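Side-chain contacts in DNA polymerase III subunit delta (Bacillus subtilis, PDB 3ZH9), which probably serves as the wrench that opens the ring-shaped beta subunit dimer, so that it can be loaded onto primed DNA for replication: residues 250-255 against 312-317; 257-262 against 297-302; 308-313 against 330-335. All coordinates share one frame; numbering follows the deposited sequence.

Contact 1: 250-255 against 312-317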
ATOM      1  N   LYS A 250     -11.175 -12.105 -16.383  1.00 55.08           N
ATOM      2  CA  LYS A 250     -10.611 -11.236 -15.350  1.00 54.14           C
ATOM      3  C   LYS A 250     -11.219 -11.546 -13.992  1.00 48.97           C
ATOM      4  O   LYS A 250     -10.519 -11.588 -12.982  1.00 56.12           O
ATOM      5  CB  LYS A 250     -10.832  -9.757 -15.686  1.00 64.86           C
ATOM      6  CG  LYS A 250     -10.055  -8.808 -14.775  1.00 70.22           C
ATOM      7  CD  LYS A 250     -10.400  -7.354 -15.041  1.00 81.15           C
ATOM      8  N   ILE A 251     -12.530 -11.756 -13.974  1.00 44.39           N
ATOM      9  CA  ILE A 251     -13.223 -12.162 -12.762  1.00 49.73           C
ATOM     10  C   ILE A 251     -12.589 -13.445 -12.216  1.00 46.76           C
ATOM     11  O   ILE A 251     -12.376 -13.594 -11.019  1.00 44.70           O
ATOM     12  CB  ILE A 251     -14.707 -12.427 -13.045  1.00 46.87           C
ATOM     13  CG1 ILE A 251     -15.402 -11.140 -13.503  1.00 47.93           C
ATOM     14  CG2 ILE A 251     -15.395 -12.987 -11.815  1.00 41.63           C
ATOM     15  CD1 ILE A 251     -16.833 -11.341 -13.887  1.00 45.85           C
ATOM     16  N   MET A 252     -12.279 -14.360 -13.122  1.00 45.05           N
ATOM     17  CA  MET A 252     -11.771 -15.668 -12.752  1.00 45.50           C
ATOM     18  C   MET A 252     -10.379 -15.549 -12.139  1.00 47.55           C
ATOM     19  O   MET A 252     -10.075 -16.188 -11.125  1.00 45.04           O
ATOM     20  CB  MET A 252     -11.744 -16.568 -13.984  1.00 46.60           C
ATOM     21  CG  MET A 252     -11.031 -17.900 -13.773  1.00 60.56           C
ATOM     22  SD  MET A 252     -10.092 -18.379 -15.241  1.00 89.68           S
ATOM     23  CE  MET A 252      -8.833 -17.098 -15.270  1.00 76.99           C
ATOM     24  N   ALA A 253      -9.544 -14.717 -12.755  1.00 42.90           N
ATOM     25  CA  ALA A 253      -8.192 -14.490 -12.267  1.00 42.48           C
ATOM     26  C   ALA A 253      -8.211 -13.956 -10.839  1.00 43.30           C
ATOM     27  O   ALA A 253      -7.478 -14.440  -9.985  1.00 40.94           O
ATOM     28  CB  ALA A 253      -7.449 -13.520 -13.191  1.00 43.81           C
ATOM     29  N   LEU A 254      -9.051 -12.957 -10.578  1.00 37.97           N
ATOM     30  CA  LEU A 254      -9.186 -12.416  -9.223  1.00 35.63           C
ATOM     31  C   LEU A 254      -9.720 -13.449  -8.207  1.00 30.64           C
ATOM     32  O   LEU A 254      -9.278 -13.488  -7.066  1.00 36.89           O
ATOM     33  CB  LEU A 254     -10.085 -11.178  -9.230  1.00 38.12           C
ATOM     34  CG  LEU A 254      -9.633 -10.025 -10.139  1.00 54.81           C
ATOM     35  CD1 LEU A 254     -10.657  -8.887 -10.135  1.00 54.20           C
ATOM     36  CD2 LEU A 254      -8.250  -9.504  -9.774  1.00 43.24           C
ATOM     37  N   ILE A 255     -10.696 -14.250  -8.622  1.00 30.70           N
ATOM     38  CA  ILE A 255     -11.194 -15.325  -7.788  1.00 40.06           C
ATOM     39  C   ILE A 255     -10.016 -16.253  -7.493  1.00 41.88           C
ATOM     40  O   ILE A 255      -9.743 -16.589  -6.346  1.00 34.49           O
ATOM     41  CB  ILE A 255     -12.338 -16.080  -8.487  1.00 37.92           C
ATOM     42  CG1 ILE A 255     -13.563 -15.168  -8.604  1.00 40.07           C
ATOM     43  CG2 ILE A 255     -12.691 -17.366  -7.721  1.00 31.97           C
ATOM     44  CD1 ILE A 255     -14.658 -15.705  -9.541  1.00 39.61           C
ATOM     45  N   ALA A 312      -7.590 -23.371 -12.455  1.00 40.14           N
ATOM     46  CA  ALA A 312      -6.504 -23.451 -13.436  1.00 44.33           C
ATOM     47  C   ALA A 312      -7.023 -24.083 -14.717  1.00 48.56           C
ATOM     48  O   ALA A 312      -6.680 -23.656 -15.820  1.00 49.32           O
ATOM     49  CB  ALA A 312      -5.319 -24.259 -12.890  1.00 37.04           C
ATOM     50  N   VAL A 313      -7.853 -25.109 -14.568  1.00 39.53           N
ATOM     51  CA  VAL A 313      -8.473 -25.731 -15.724  1.00 41.34           C
ATOM     52  C   VAL A 313      -9.328 -24.709 -16.463  1.00 48.07           C
ATOM     53  O   VAL A 313      -9.261 -24.611 -17.687  1.00 44.06           O
ATOM     54  CB  VAL A 313      -9.325 -26.971 -15.357  1.00 46.37           C
ATOM     55  CG1 VAL A 313     -10.092 -27.463 -16.594  1.00 49.75           C
ATOM     56  CG2 VAL A 313      -8.440 -28.095 -14.814  1.00 40.70           C
ATOM     57  N   MET A 314     -10.118 -23.935 -15.725  1.00 44.68           N
ATOM     58  CA  MET A 314     -10.985 -22.945 -16.365  1.00 44.95           C
ATOM     59  C   MET A 314     -10.165 -21.900 -17.107  1.00 50.32           C
ATOM     60  O   MET A 314     -10.539 -21.448 -18.194  1.00 54.46           O
ATOM     61  CB  MET A 314     -11.879 -22.262 -15.337  1.00 41.72           C
ATOM     62  CG  MET A 314     -12.814 -21.230 -15.953  1.00 47.68           C
ATOM     63  SD  MET A 314     -13.728 -20.365 -14.664  1.00 60.63           S
ATOM     64  CE  MET A 314     -14.533 -21.759 -13.884  1.00 58.71           C
ATOM     65  N   ASP A 315      -9.047 -21.506 -16.511  1.00 48.21           N
ATOM     66  CA  ASP A 315      -8.171 -20.532 -17.144  1.00 52.78           C
ATOM     67  C   ASP A 315      -7.718 -21.048 -18.506  1.00 57.69           C
ATOM     68  O   ASP A 315      -7.667 -20.305 -19.478  1.00 60.07           O
ATOM     69  CB  ASP A 315      -6.958 -20.231 -16.258  1.00 54.91           C
ATOM     70  CG  ASP A 315      -5.993 -19.267 -16.910  1.00 69.68           C
ATOM     71  OD1 ASP A 315      -6.282 -18.053 -16.925  1.00 70.47           O
ATOM     72  OD2 ASP A 315      -4.949 -19.724 -17.417  1.00 84.80           O
ATOM     73  N   TYR A 316      -7.395 -22.332 -18.568  1.00 58.48           N
ATOM     74  CA  TYR A 316      -6.935 -22.938 -19.806  1.00 60.19           C
ATOM     75  C   TYR A 316      -8.073 -23.085 -20.815  1.00 64.61           C
ATOM     76  O   TYR A 316      -7.895 -22.835 -22.006  1.00 64.07           O
ATOM     77  CB  TYR A 316      -6.298 -24.295 -19.521  1.00 67.35           C
ATOM     78  CG  TYR A 316      -5.985 -25.090 -20.768  1.00 76.24           C
ATOM     79  CD1 TYR A 316      -4.875 -24.787 -21.543  1.00 83.12           C
ATOM     80  CD2 TYR A 316      -6.800 -26.141 -21.169  1.00 78.11           C
ATOM     81  CE1 TYR A 316      -4.583 -25.507 -22.685  1.00 91.26           C
ATOM     82  CE2 TYR A 316      -6.520 -26.866 -22.309  1.00 85.58           C
ATOM     83  CZ  TYR A 316      -5.409 -26.546 -23.065  1.00 93.29           C
ATOM     84  OH  TYR A 316      -5.119 -27.267 -24.204  1.00 96.49           O
ATOM     85  N   GLU A 317      -9.244 -23.490 -20.337  1.00 65.32           N
ATOM     86  CA  GLU A 317     -10.396 -23.680 -21.207  1.00 69.61           C
ATOM     87  C   GLU A 317     -10.922 -22.350 -21.752  1.00 74.67           C
ATOM     88  O   GLU A 317     -11.569 -22.304 -22.803  1.00 77.41           O
ATOM     89  CB  GLU A 317     -11.497 -24.448 -20.474  1.00 69.74           C
ATOM     90  CG  GLU A 317     -11.209 -25.934 -20.326  1.00 76.94           C
ATOM     91  CD  GLU A 317     -12.228 -26.652 -19.459  1.00 88.36           C
ATOM     92  OE1 GLU A 317     -12.910 -25.977 -18.656  1.00 90.81           O
ATOM     93  OE2 GLU A 317     -12.343 -27.894 -19.579  1.00 90.88           O
TER

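Contact 2: 257-262 against 297-302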
ATOM      1  N   ASN A 257      -6.758 -15.582  -7.584  1.00 31.54           N
ATOM      2  CA  ASN A 257      -5.807 -14.933  -6.682  1.00 28.78           C
ATOM      3  C   ASN A 257      -6.251 -15.005  -5.206  1.00 28.48           C
ATOM      4  O   ASN A 257      -5.429 -15.125  -4.297  1.00 33.45           O
ATOM      5  CB  ASN A 257      -5.608 -13.452  -7.062  1.00 31.04           C
ATOM      6  CG  ASN A 257      -5.033 -13.263  -8.466  1.00 50.25           C
ATOM      7  OD1 ASN A 257      -4.326 -14.124  -8.995  1.00 47.49           O
ATOM      8  ND2 ASN A 257      -5.333 -12.116  -9.071  1.00 62.09           N
ATOM      9  N   GLN A 258      -7.548 -14.874  -4.964  1.00 28.80           N
ATOM     10  CA  GLN A 258      -8.045 -14.900  -3.598  1.00 23.12           C
ATOM     11  C   GLN A 258      -7.986 -16.309  -3.022  1.00 27.98           C
ATOM     12  O   GLN A 258      -7.630 -16.493  -1.854  1.00 31.18           O
ATOM     13  CB  GLN A 258      -9.456 -14.327  -3.497  1.00 27.10           C
ATOM     14  CG  GLN A 258     -10.039 -14.307  -2.066  1.00 32.02           C
ATOM     15  CD  GLN A 258      -9.286 -13.399  -1.086  1.00 38.06           C
ATOM     16  OE1 GLN A 258      -8.367 -12.668  -1.464  1.00 37.85           O
ATOM     17  NE2 GLN A 258      -9.684 -13.447   0.186  1.00 34.86           N
ATOM     18  N   PHE A 259      -8.321 -17.302  -3.834  1.00 26.54           N
ATOM     19  CA  PHE A 259      -8.294 -18.680  -3.350  1.00 27.25           C
ATOM     20  C   PHE A 259      -6.876 -19.139  -3.081  1.00 27.48           C
ATOM     21  O   PHE A 259      -6.629 -19.821  -2.103  1.00 26.11           O
ATOM     22  CB  PHE A 259      -9.037 -19.629  -4.292  1.00 30.92           C
ATOM     23  CG  PHE A 259     -10.502 -19.728  -3.985  1.00 33.43           C
ATOM     24  CD1 PHE A 259     -10.931 -20.290  -2.790  1.00 34.85           C
ATOM     25  CD2 PHE A 259     -11.446 -19.240  -4.861  1.00 30.16           C
ATOM     26  CE1 PHE A 259     -12.291 -20.365  -2.476  1.00 32.94           C
ATOM     27  CE2 PHE A 259     -12.813 -19.326  -4.562  1.00 33.39           C
ATOM     28  CZ  PHE A 259     -13.228 -19.883  -3.359  1.00 32.31           C
ATOM     29  N   ARG A 260      -5.936 -18.741  -3.934  1.00 25.86           N
ATOM     30  CA  ARG A 260      -4.528 -19.009  -3.655  1.00 25.63           C
ATOM     31  C   ARG A 260      -4.092 -18.349  -2.354  1.00 27.20           C
ATOM     32  O   ARG A 260      -3.395 -18.959  -1.556  1.00 28.29           O
ATOM     33  CB  ARG A 260      -3.631 -18.577  -4.824  1.00 29.18           C
ATOM     34  CG  ARG A 260      -3.708 -19.551  -6.024  1.00 50.40           C
ATOM     35  CD  ARG A 260      -2.599 -19.304  -7.047  1.00 53.43           C
ATOM     36  NE  ARG A 260      -2.671 -17.950  -7.573  1.00 67.91           N
ATOM     37  CZ  ARG A 260      -3.159 -17.647  -8.767  1.00 73.77           C
ATOM     38  NH1 ARG A 260      -3.589 -18.613  -9.573  1.00 80.23           N
ATOM     39  NH2 ARG A 260      -3.200 -16.384  -9.160  1.00 64.76           N
ATOM     40  N   LEU A 261      -4.510 -17.104  -2.141  1.00 26.49           N
ATOM     41  CA  LEU A 261      -4.215 -16.409  -0.893  1.00 28.48           C
ATOM     42  C   LEU A 261      -4.788 -17.119   0.332  1.00 26.51           C
ATOM     43  O   LEU A 261      -4.130 -17.206   1.371  1.00 26.78           O
ATOM     44  CB  LEU A 261      -4.759 -14.988  -0.940  1.00 25.90           C
ATOM     45  CG  LEU A 261      -4.455 -14.134   0.288  1.00 28.14           C
ATOM     46  CD1 LEU A 261      -2.964 -14.060   0.595  1.00 29.62           C
ATOM     47  CD2 LEU A 261      -5.063 -12.735   0.104  1.00 31.01           C
ATOM     48  N   ILE A 262      -6.030 -17.589   0.231  1.00 22.36           N
ATOM     49  CA  ILE A 262      -6.645 -18.292   1.357  1.00 26.83           C
ATOM     50  C   ILE A 262      -5.853 -19.556   1.701  1.00 24.29           C
ATOM     51  O   ILE A 262      -5.528 -19.816   2.860  1.00 30.97           O
ATOM     52  CB  ILE A 262      -8.115 -18.658   1.038  1.00 29.61           C
ATOM     53  CG1 ILE A 262      -8.956 -17.380   0.970  1.00 29.95           C
ATOM     54  CG2 ILE A 262      -8.691 -19.575   2.106  1.00 23.23           C
ATOM     55  CD1 ILE A 262     -10.245 -17.571   0.220  1.00 28.90           C
ATOM     56  N   ARG A 297     -10.713 -20.202   7.473  1.00 33.09           N
ATOM     57  CA  ARG A 297     -11.386 -21.015   8.494  1.00 33.82           C
ATOM     58  C   ARG A 297     -12.612 -21.739   7.950  1.00 36.00           C
ATOM     59  O   ARG A 297     -13.035 -22.750   8.495  1.00 41.83           O
ATOM     60  CB  ARG A 297     -11.778 -20.158   9.711  1.00 34.82           C
ATOM     61  CG  ARG A 297     -10.575 -19.547  10.420  1.00 41.29           C
ATOM     62  CD  ARG A 297     -10.776 -19.450  11.928  1.00 60.60           C
ATOM     63  NE  ARG A 297      -9.522 -19.766  12.605  1.00 69.69           N
ATOM     64  CZ  ARG A 297      -9.364 -20.709  13.531  1.00 64.71           C
ATOM     65  NH1 ARG A 297     -10.392 -21.437  13.950  1.00 49.88           N
ATOM     66  NH2 ARG A 297      -8.162 -20.912  14.058  1.00 70.88           N
ATOM     67  N   LEU A 298     -13.178 -21.234   6.869  1.00 34.29           N
ATOM     68  CA  LEU A 298     -14.437 -21.772   6.382  1.00 41.85           C
ATOM     69  C   LEU A 298     -14.257 -22.842   5.313  1.00 39.56           C
ATOM     70  O   LEU A 298     -15.233 -23.432   4.866  1.00 37.55           O
ATOM     71  CB  LEU A 298     -15.301 -20.635   5.844  1.00 44.54           C
ATOM     72  CG  LEU A 298     -15.467 -19.452   6.802  1.00 52.38           C
ATOM     73  CD1 LEU A 298     -16.356 -18.396   6.169  1.00 54.00           C
ATOM     74  CD2 LEU A 298     -16.040 -19.904   8.145  1.00 51.90           C
ATOM     75  N   PHE A 299     -13.012 -23.081   4.901  1.00 38.95           N
ATOM     76  CA  PHE A 299     -12.691 -24.115   3.905  1.00 36.31           C
ATOM     77  C   PHE A 299     -11.696 -25.142   4.441  1.00 39.83           C
ATOM     78  O   PHE A 299     -10.824 -24.817   5.260  1.00 37.25           O
ATOM     79  CB  PHE A 299     -12.046 -23.501   2.659  1.00 31.69           C
ATOM     80  CG  PHE A 299     -12.941 -22.584   1.889  1.00 31.76           C
ATOM     81  CD1 PHE A 299     -13.805 -23.088   0.924  1.00 35.93           C
ATOM     82  CD2 PHE A 299     -12.916 -21.219   2.119  1.00 30.36           C
ATOM     83  CE1 PHE A 299     -14.623 -22.242   0.202  1.00 38.76           C
ATOM     84  CE2 PHE A 299     -13.727 -20.367   1.405  1.00 33.84           C
ATOM     85  CZ  PHE A 299     -14.581 -20.875   0.442  1.00 37.96           C
ATOM     86  N   SER A 300     -11.782 -26.367   3.938  1.00 34.72           N
ATOM     87  CA  SER A 300     -10.765 -27.347   4.254  1.00 33.85           C
ATOM     88  C   SER A 300      -9.633 -27.203   3.255  1.00 32.61           C
ATOM     89  O   SER A 300      -9.797 -26.625   2.188  1.00 32.19           O
ATOM     90  CB  SER A 300     -11.327 -28.767   4.228  1.00 35.97           C
ATOM     91  OG  SER A 300     -11.721 -29.112   2.920  1.00 35.54           O
ATOM     92  N   GLU A 301      -8.471 -27.709   3.629  1.00 35.64           N
ATOM     93  CA  GLU A 301      -7.316 -27.711   2.756  1.00 34.77           C
ATOM     94  C   GLU A 301      -7.684 -28.411   1.447  1.00 35.11           C
ATOM     95  O   GLU A 301      -7.364 -27.933   0.357  1.00 33.91           O
ATOM     96  CB  GLU A 301      -6.188 -28.452   3.468  1.00 35.78           C
ATOM     97  CG  GLU A 301      -4.812 -28.189   2.953  1.00 51.88           C
ATOM     98  CD  GLU A 301      -3.761 -29.007   3.700  1.00 61.07           C
ATOM     99  OE1 GLU A 301      -4.032 -30.195   3.993  1.00 58.95           O
ATOM    100  OE2 GLU A 301      -2.671 -28.462   3.997  1.00 61.90           O
ATOM    101  N   GLU A 302      -8.371 -29.546   1.559  1.00 29.09           N
ATOM    102  CA  GLU A 302      -8.728 -30.331   0.379  1.00 31.43           C
ATOM    103  C   GLU A 302      -9.694 -29.596  -0.551  1.00 30.01           C
ATOM    104  O   GLU A 302      -9.560 -29.676  -1.767  1.00 33.42           O
ATOM    105  CB  GLU A 302      -9.303 -31.712   0.754  1.00 33.20           C
ATOM    106  CG  GLU A 302      -9.829 -32.443  -0.482  1.00 52.48           C
ATOM    107  CD  GLU A 302     -10.421 -33.819  -0.202  1.00 75.84           C
ATOM    108  OE1 GLU A 302     -10.646 -34.167   0.982  1.00 87.86           O
ATOM    109  OE2 GLU A 302     -10.663 -34.554  -1.185  1.00 74.45           O
TER

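Contact 3: 308-313 against 330-335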
ATOM      1  N   ILE A 308      -8.781 -24.523  -6.433  1.00 29.07           N
ATOM      2  CA  ILE A 308      -7.660 -23.963  -7.148  1.00 33.68           C
ATOM      3  C   ILE A 308      -7.421 -24.680  -8.494  1.00 33.98           C
ATOM      4  O   ILE A 308      -7.266 -24.023  -9.515  1.00 32.50           O
ATOM      5  CB  ILE A 308      -6.382 -23.947  -6.261  1.00 36.39           C
ATOM      6  CG1 ILE A 308      -6.505 -22.835  -5.217  1.00 34.71           C
ATOM      7  CG2 ILE A 308      -5.124 -23.761  -7.114  1.00 32.52           C
ATOM      8  CD1 ILE A 308      -5.619 -23.018  -4.014  1.00 29.31           C
ATOM      9  N   GLU A 309      -7.406 -26.010  -8.493  1.00 30.24           N
ATOM     10  CA  GLU A 309      -7.196 -26.752  -9.729  1.00 33.80           C
ATOM     11  C   GLU A 309      -8.354 -26.533 -10.719  1.00 39.17           C
ATOM     12  O   GLU A 309      -8.126 -26.336 -11.903  1.00 40.95           O
ATOM     13  CB  GLU A 309      -6.964 -28.245  -9.448  1.00 35.13           C
ATOM     14  CG  GLU A 309      -6.886 -29.127 -10.710  1.00 39.54           C
ATOM     15  CD  GLU A 309      -5.742 -28.753 -11.649  1.00 48.49           C
ATOM     16  OE1 GLU A 309      -4.886 -27.931 -11.265  1.00 49.27           O
ATOM     17  OE2 GLU A 309      -5.692 -29.289 -12.777  1.00 53.13           O
ATOM     18  N   GLN A 310      -9.592 -26.550 -10.228  1.00 35.38           N
ATOM     19  CA  GLN A 310     -10.735 -26.198 -11.066  1.00 43.30           C
ATOM     20  C   GLN A 310     -10.517 -24.856 -11.760  1.00 45.11           C
ATOM     21  O   GLN A 310     -10.830 -24.696 -12.945  1.00 40.87           O
ATOM     22  CB  GLN A 310     -12.020 -26.132 -10.233  1.00 45.69           C
ATOM     23  CG  GLN A 310     -12.572 -27.484  -9.829  1.00 42.76           C
ATOM     24  CD  GLN A 310     -13.752 -27.366  -8.871  1.00 50.70           C
ATOM     25  OE1 GLN A 310     -14.003 -26.306  -8.312  1.00 47.55           O
ATOM     26  NE2 GLN A 310     -14.476 -28.461  -8.682  1.00 55.54           N
ATOM     27  N   LEU A 311      -9.979 -23.885 -11.030  1.00 40.04           N
ATOM     28  CA  LEU A 311      -9.754 -22.573 -11.629  1.00 33.21           C
ATOM     29  C   LEU A 311      -8.628 -22.559 -12.658  1.00 35.29           C
ATOM     30  O   LEU A 311      -8.702 -21.820 -13.629  1.00 37.53           O
ATOM     31  CB  LEU A 311      -9.541 -21.493 -10.570  1.00 38.73           C
ATOM     32  CG  LEU A 311     -10.797 -21.135  -9.764  1.00 36.58           C
ATOM     33  CD1 LEU A 311     -10.426 -20.445  -8.440  1.00 30.45           C
ATOM     34  CD2 LEU A 311     -11.756 -20.274 -10.590  1.00 33.05           C
ATOM     35  N   ALA A 312      -7.590 -23.371 -12.455  1.00 40.14           N
ATOM     36  CA  ALA A 312      -6.504 -23.451 -13.436  1.00 44.33           C
ATOM     37  C   ALA A 312      -7.023 -24.083 -14.717  1.00 48.56           C
ATOM     38  O   ALA A 312      -6.680 -23.656 -15.820  1.00 49.32           O
ATOM     39  CB  ALA A 312      -5.319 -24.259 -12.890  1.00 37.04           C
ATOM     40  N   VAL A 313      -7.853 -25.109 -14.568  1.00 39.53           N
ATOM     41  CA  VAL A 313      -8.473 -25.731 -15.724  1.00 41.34           C
ATOM     42  C   VAL A 313      -9.328 -24.709 -16.463  1.00 48.07           C
ATOM     43  O   VAL A 313      -9.261 -24.611 -17.687  1.00 44.06           O
ATOM     44  CB  VAL A 313      -9.325 -26.971 -15.357  1.00 46.37           C
ATOM     45  CG1 VAL A 313     -10.092 -27.463 -16.594  1.00 49.75           C
ATOM     46  CG2 VAL A 313      -8.440 -28.095 -14.814  1.00 40.70           C
ATOM     47  N   GLU A 330     -20.313 -19.751 -14.753  1.00 49.73           N
ATOM     48  CA  GLU A 330     -21.595 -20.100 -14.148  1.00 48.63           C
ATOM     49  C   GLU A 330     -21.547 -21.504 -13.549  1.00 51.14           C
ATOM     50  O   GLU A 330     -21.942 -21.706 -12.406  1.00 52.00           O
ATOM     51  CB  GLU A 330     -22.728 -20.022 -15.185  1.00 55.37           C
ATOM     52  CG  GLU A 330     -23.297 -18.624 -15.415  1.00 58.58           C
ATOM     53  CD  GLU A 330     -24.302 -18.584 -16.567  1.00 57.81           C
ATOM     54  OE1 GLU A 330     -24.469 -19.621 -17.249  1.00 58.30           O
ATOM     55  OE2 GLU A 330     -24.916 -17.513 -16.789  1.00 53.91           O
ATOM     56  N   LEU A 331     -21.080 -22.471 -14.338  1.00 58.17           N
ATOM     57  CA  LEU A 331     -20.944 -23.857 -13.884  1.00 63.43           C
ATOM     58  C   LEU A 331     -20.070 -23.972 -12.635  1.00 60.07           C
ATOM     59  O   LEU A 331     -20.474 -24.580 -11.641  1.00 59.93           O
ATOM     60  CB  LEU A 331     -20.381 -24.732 -15.008  1.00 62.42           C
ATOM     61  CG  LEU A 331     -21.294 -24.869 -16.226  1.00 67.67           C
ATOM     62  CD1 LEU A 331     -20.565 -25.528 -17.389  1.00 69.37           C
ATOM     63  CD2 LEU A 331     -22.568 -25.631 -15.869  1.00 64.49           C
ATOM     64  N   PHE A 332     -18.879 -23.378 -12.689  1.00 51.70           N
ATOM     65  CA  PHE A 332     -17.976 -23.329 -11.537  1.00 42.23           C
ATOM     66  C   PHE A 332     -18.672 -22.819 -10.269  1.00 50.37           C
ATOM     67  O   PHE A 332     -18.639 -23.467  -9.215  1.00 43.84           O
ATOM     68  CB  PHE A 332     -16.766 -22.448 -11.849  1.00 39.87           C
ATOM     69  CG  PHE A 332     -15.889 -22.169 -10.647  1.00 47.32           C
ATOM     70  CD1 PHE A 332     -15.049 -23.155 -10.134  1.00 44.77           C
ATOM     71  CD2 PHE A 332     -15.911 -20.924 -10.029  1.00 35.15           C
ATOM     72  CE1 PHE A 332     -14.255 -22.904  -9.017  1.00 45.57           C
ATOM     73  CE2 PHE A 332     -15.112 -20.661  -8.913  1.00 38.65           C
ATOM     74  CZ  PHE A 332     -14.282 -21.651  -8.410  1.00 38.05           C
ATOM     75  N   LEU A 333     -19.304 -21.655 -10.375  1.00 46.56           N
ATOM     76  CA  LEU A 333     -19.938 -21.050  -9.220  1.00 43.08           C
ATOM     77  C   LEU A 333     -21.103 -21.914  -8.722  1.00 52.79           C
ATOM     78  O   LEU A 333     -21.338 -22.023  -7.515  1.00 43.71           O
ATOM     79  CB  LEU A 333     -20.397 -19.619  -9.543  1.00 55.89           C
ATOM     80  CG  LEU A 333     -19.262 -18.631  -9.866  1.00 60.04           C
ATOM     81  CD1 LEU A 333     -19.790 -17.271 -10.306  1.00 56.65           C
ATOM     82  CD2 LEU A 333     -18.317 -18.462  -8.678  1.00 63.06           C
ATOM     83  N   LEU A 334     -21.829 -22.528  -9.654  1.00 57.27           N
ATOM     84  CA  LEU A 334     -22.911 -23.440  -9.288  1.00 63.08           C
ATOM     85  C   LEU A 334     -22.376 -24.682  -8.560  1.00 60.34           C
ATOM     86  O   LEU A 334     -22.890 -25.052  -7.508  1.00 62.30           O
ATOM     87  CB  LEU A 334     -23.755 -23.826 -10.512  1.00 65.44           C
ATOM     88  CG  LEU A 334     -24.597 -22.682 -11.090  1.00 64.76           C
ATOM     89  CD1 LEU A 334     -25.379 -23.131 -12.312  1.00 64.23           C
ATOM     90  CD2 LEU A 334     -25.532 -22.089 -10.033  1.00 61.23           C
ATOM     91  N   GLN A 335     -21.343 -25.314  -9.111  1.00 58.96           N
ATOM     92  CA  GLN A 335     -20.654 -26.389  -8.393  1.00 61.29           C
ATOM     93  C   GLN A 335     -20.350 -25.972  -6.946  1.00 61.29           C
ATOM     94  O   GLN A 335     -20.716 -26.676  -6.006  1.00 60.80           O
ATOM     95  CB  GLN A 335     -19.365 -26.793  -9.112  1.00 58.67           C
TER

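Contact 1: 250-255 against 312-317
M252 reaches across from one helix and lays its thioether over the backbone of D315 on the other, with M314 alongside. Its CG stands anti to the backbone N (chi1 171°), which sends the chain straight out from segment 250-255; bends at chi2 and chi3 then turn the methyl aside. As a result the sulfur, SD, settles 3.5 Å from D315 CA, close against the main chain of the facing helix, and the terminal CE swings on toward the carboxylate, 3.2 Å from D315 OD1. The M252 and D315 side chains cross at about a right angle, so the aspartate is met near its base by sulfur and at its oxygen by the methyl. M252 and M314 instead slide past each other in opposite directions, with M252 CG 3.8 Å from M314 SD. In the all-helical C-terminal domain this is an antiparallel pairing of helices 248-269 and 301-319, and M252 fits it in knobs-into-holes fashion: besides M314 and D315 it touches L311 and M318, four residues spaced as the corners of a hole on one helix face. The helices come near one another here, M252 CA lying 7.5 Å from D315 CA. M314 also touches L329 and F332 of helix 325-338, so this buried side chain has neighbours on two other helices. CE and OD1 are only in contact, with no hydrogen bond; the polar partner of the carboxylate is K319, whose NZ forms a salt bridge with D315 OD1 one turn further on.

Contact 2: 257-262 against 297-302
F259 turns the edge of its ring into the face of F299, a T-shaped pair in which the centroids are 5.5 Å apart and the planes stand at 80°. The leading atom is F259 CE1, 3.7 Å from F299 CZ and nearly as close to CE1 of the same ring, so the edge meets the outer end of the face and not its middle. The geometry brings the slightly positive ring hydrogens of F259 against the pi cloud of F299. F299 holds its ring there with CG anti to its carbonyl carbon (chi1 -65°), while its backbone is extended in the short connection that leads into helix 301-319.

Apolar neighbours extend the aromatic pair. L304 touches F259, I262 and F299 alike, and V227 of helix 215-227 also meets F299, which places the ring where three helices of the C-terminal helical domain converge: 215-227, 248-269 and 301-319. I262 points its CB toward the connection and adds buried surface beside the rings. With an alanine at the position of F299, the edge of F259 would probably lose the aromatic face it abuts, and a gap would be likely to open beside V227 and L304.

Hydrogen bonds fix the backbone that carries the ring. S300 occupies the N-cap position of helix 301-319; its OG caps a backbone N in the first turn, and S300 N is bonded in return to the carboxylate of E303, the reciprocal pattern of a capping box. K266 NZ, from further along helix 248-269, bonds to F299 O, so that F299 is tied to this helix through a polar link as well as through its ring.

Contact 3: 308-313 against 330-335
F332 offers one face of its ring to L311 and its edge to Q310, and has more surface buried by this contact than either of them. A trans first torsion (chi1 171°) carries the ring away from helix 325-338 and against helix 301-319. Neighbouring along the chain and joined by a short turn, these two helices form a helical hairpin near the C-terminus of the chain, their segments running in broadly opposite senses; Q310 and F332 have the nearest CA atoms of the two segments, 7.8 Å apart.

L311 takes the ring face. Its CD2 methyl lies 3.9 Å from the ring centroid and 21° off the normal, a CH-pi contact displaced toward the rim, so that the shortest distance, 3.6 Å, is from L311 CD2 to F332 CZ. CG of the leucine approaches the same ring corner. Leucine and ring cross at about a right angle, and L311 also reaches helix 248-269, which makes it a bridge from the hairpin to that helix.

Q310 comes in at the edge. With the chain extended beyond CG, its amide arrives obliquely, placing OE1 near the ring plane, 3.5 Å from F332 CE1 and a little farther from CD1. The amide plane is turned 84° from the ring plane, so the two groups do not stack.

The ring is thus used in two chemically different ways. Its pi face receives a methyl group, while its weakly positive C-H edge meets a carbonyl oxygen, which is probably mildly favourable, though no hydrogen bond; the buried ring therefore has an apolar neighbour on its face and a partly exposed polar one at its edge.

Overall arrangement
All three contacts belong to the helical C-terminal domain, 23 to 30 Å (centres) from the middle of the chain. Helix 301-319 takes part in each. Contacts 1 and 2 join it, or the connection leading into it, to helix 248-269 at points about 16 Å apart between centres; contact 3 adds helix 325-338. Contacts 1 and 3, with centres about 8 Å apart, merge: I255 CG2 is 3.9 Å from L311 CD1. That leucine methyl also reaches contact 2, L311 CD1 lying 3.9 Å from F259 CD2, so one leucine links all three, although contacts 2 and 3 have centres about 14 Å apart.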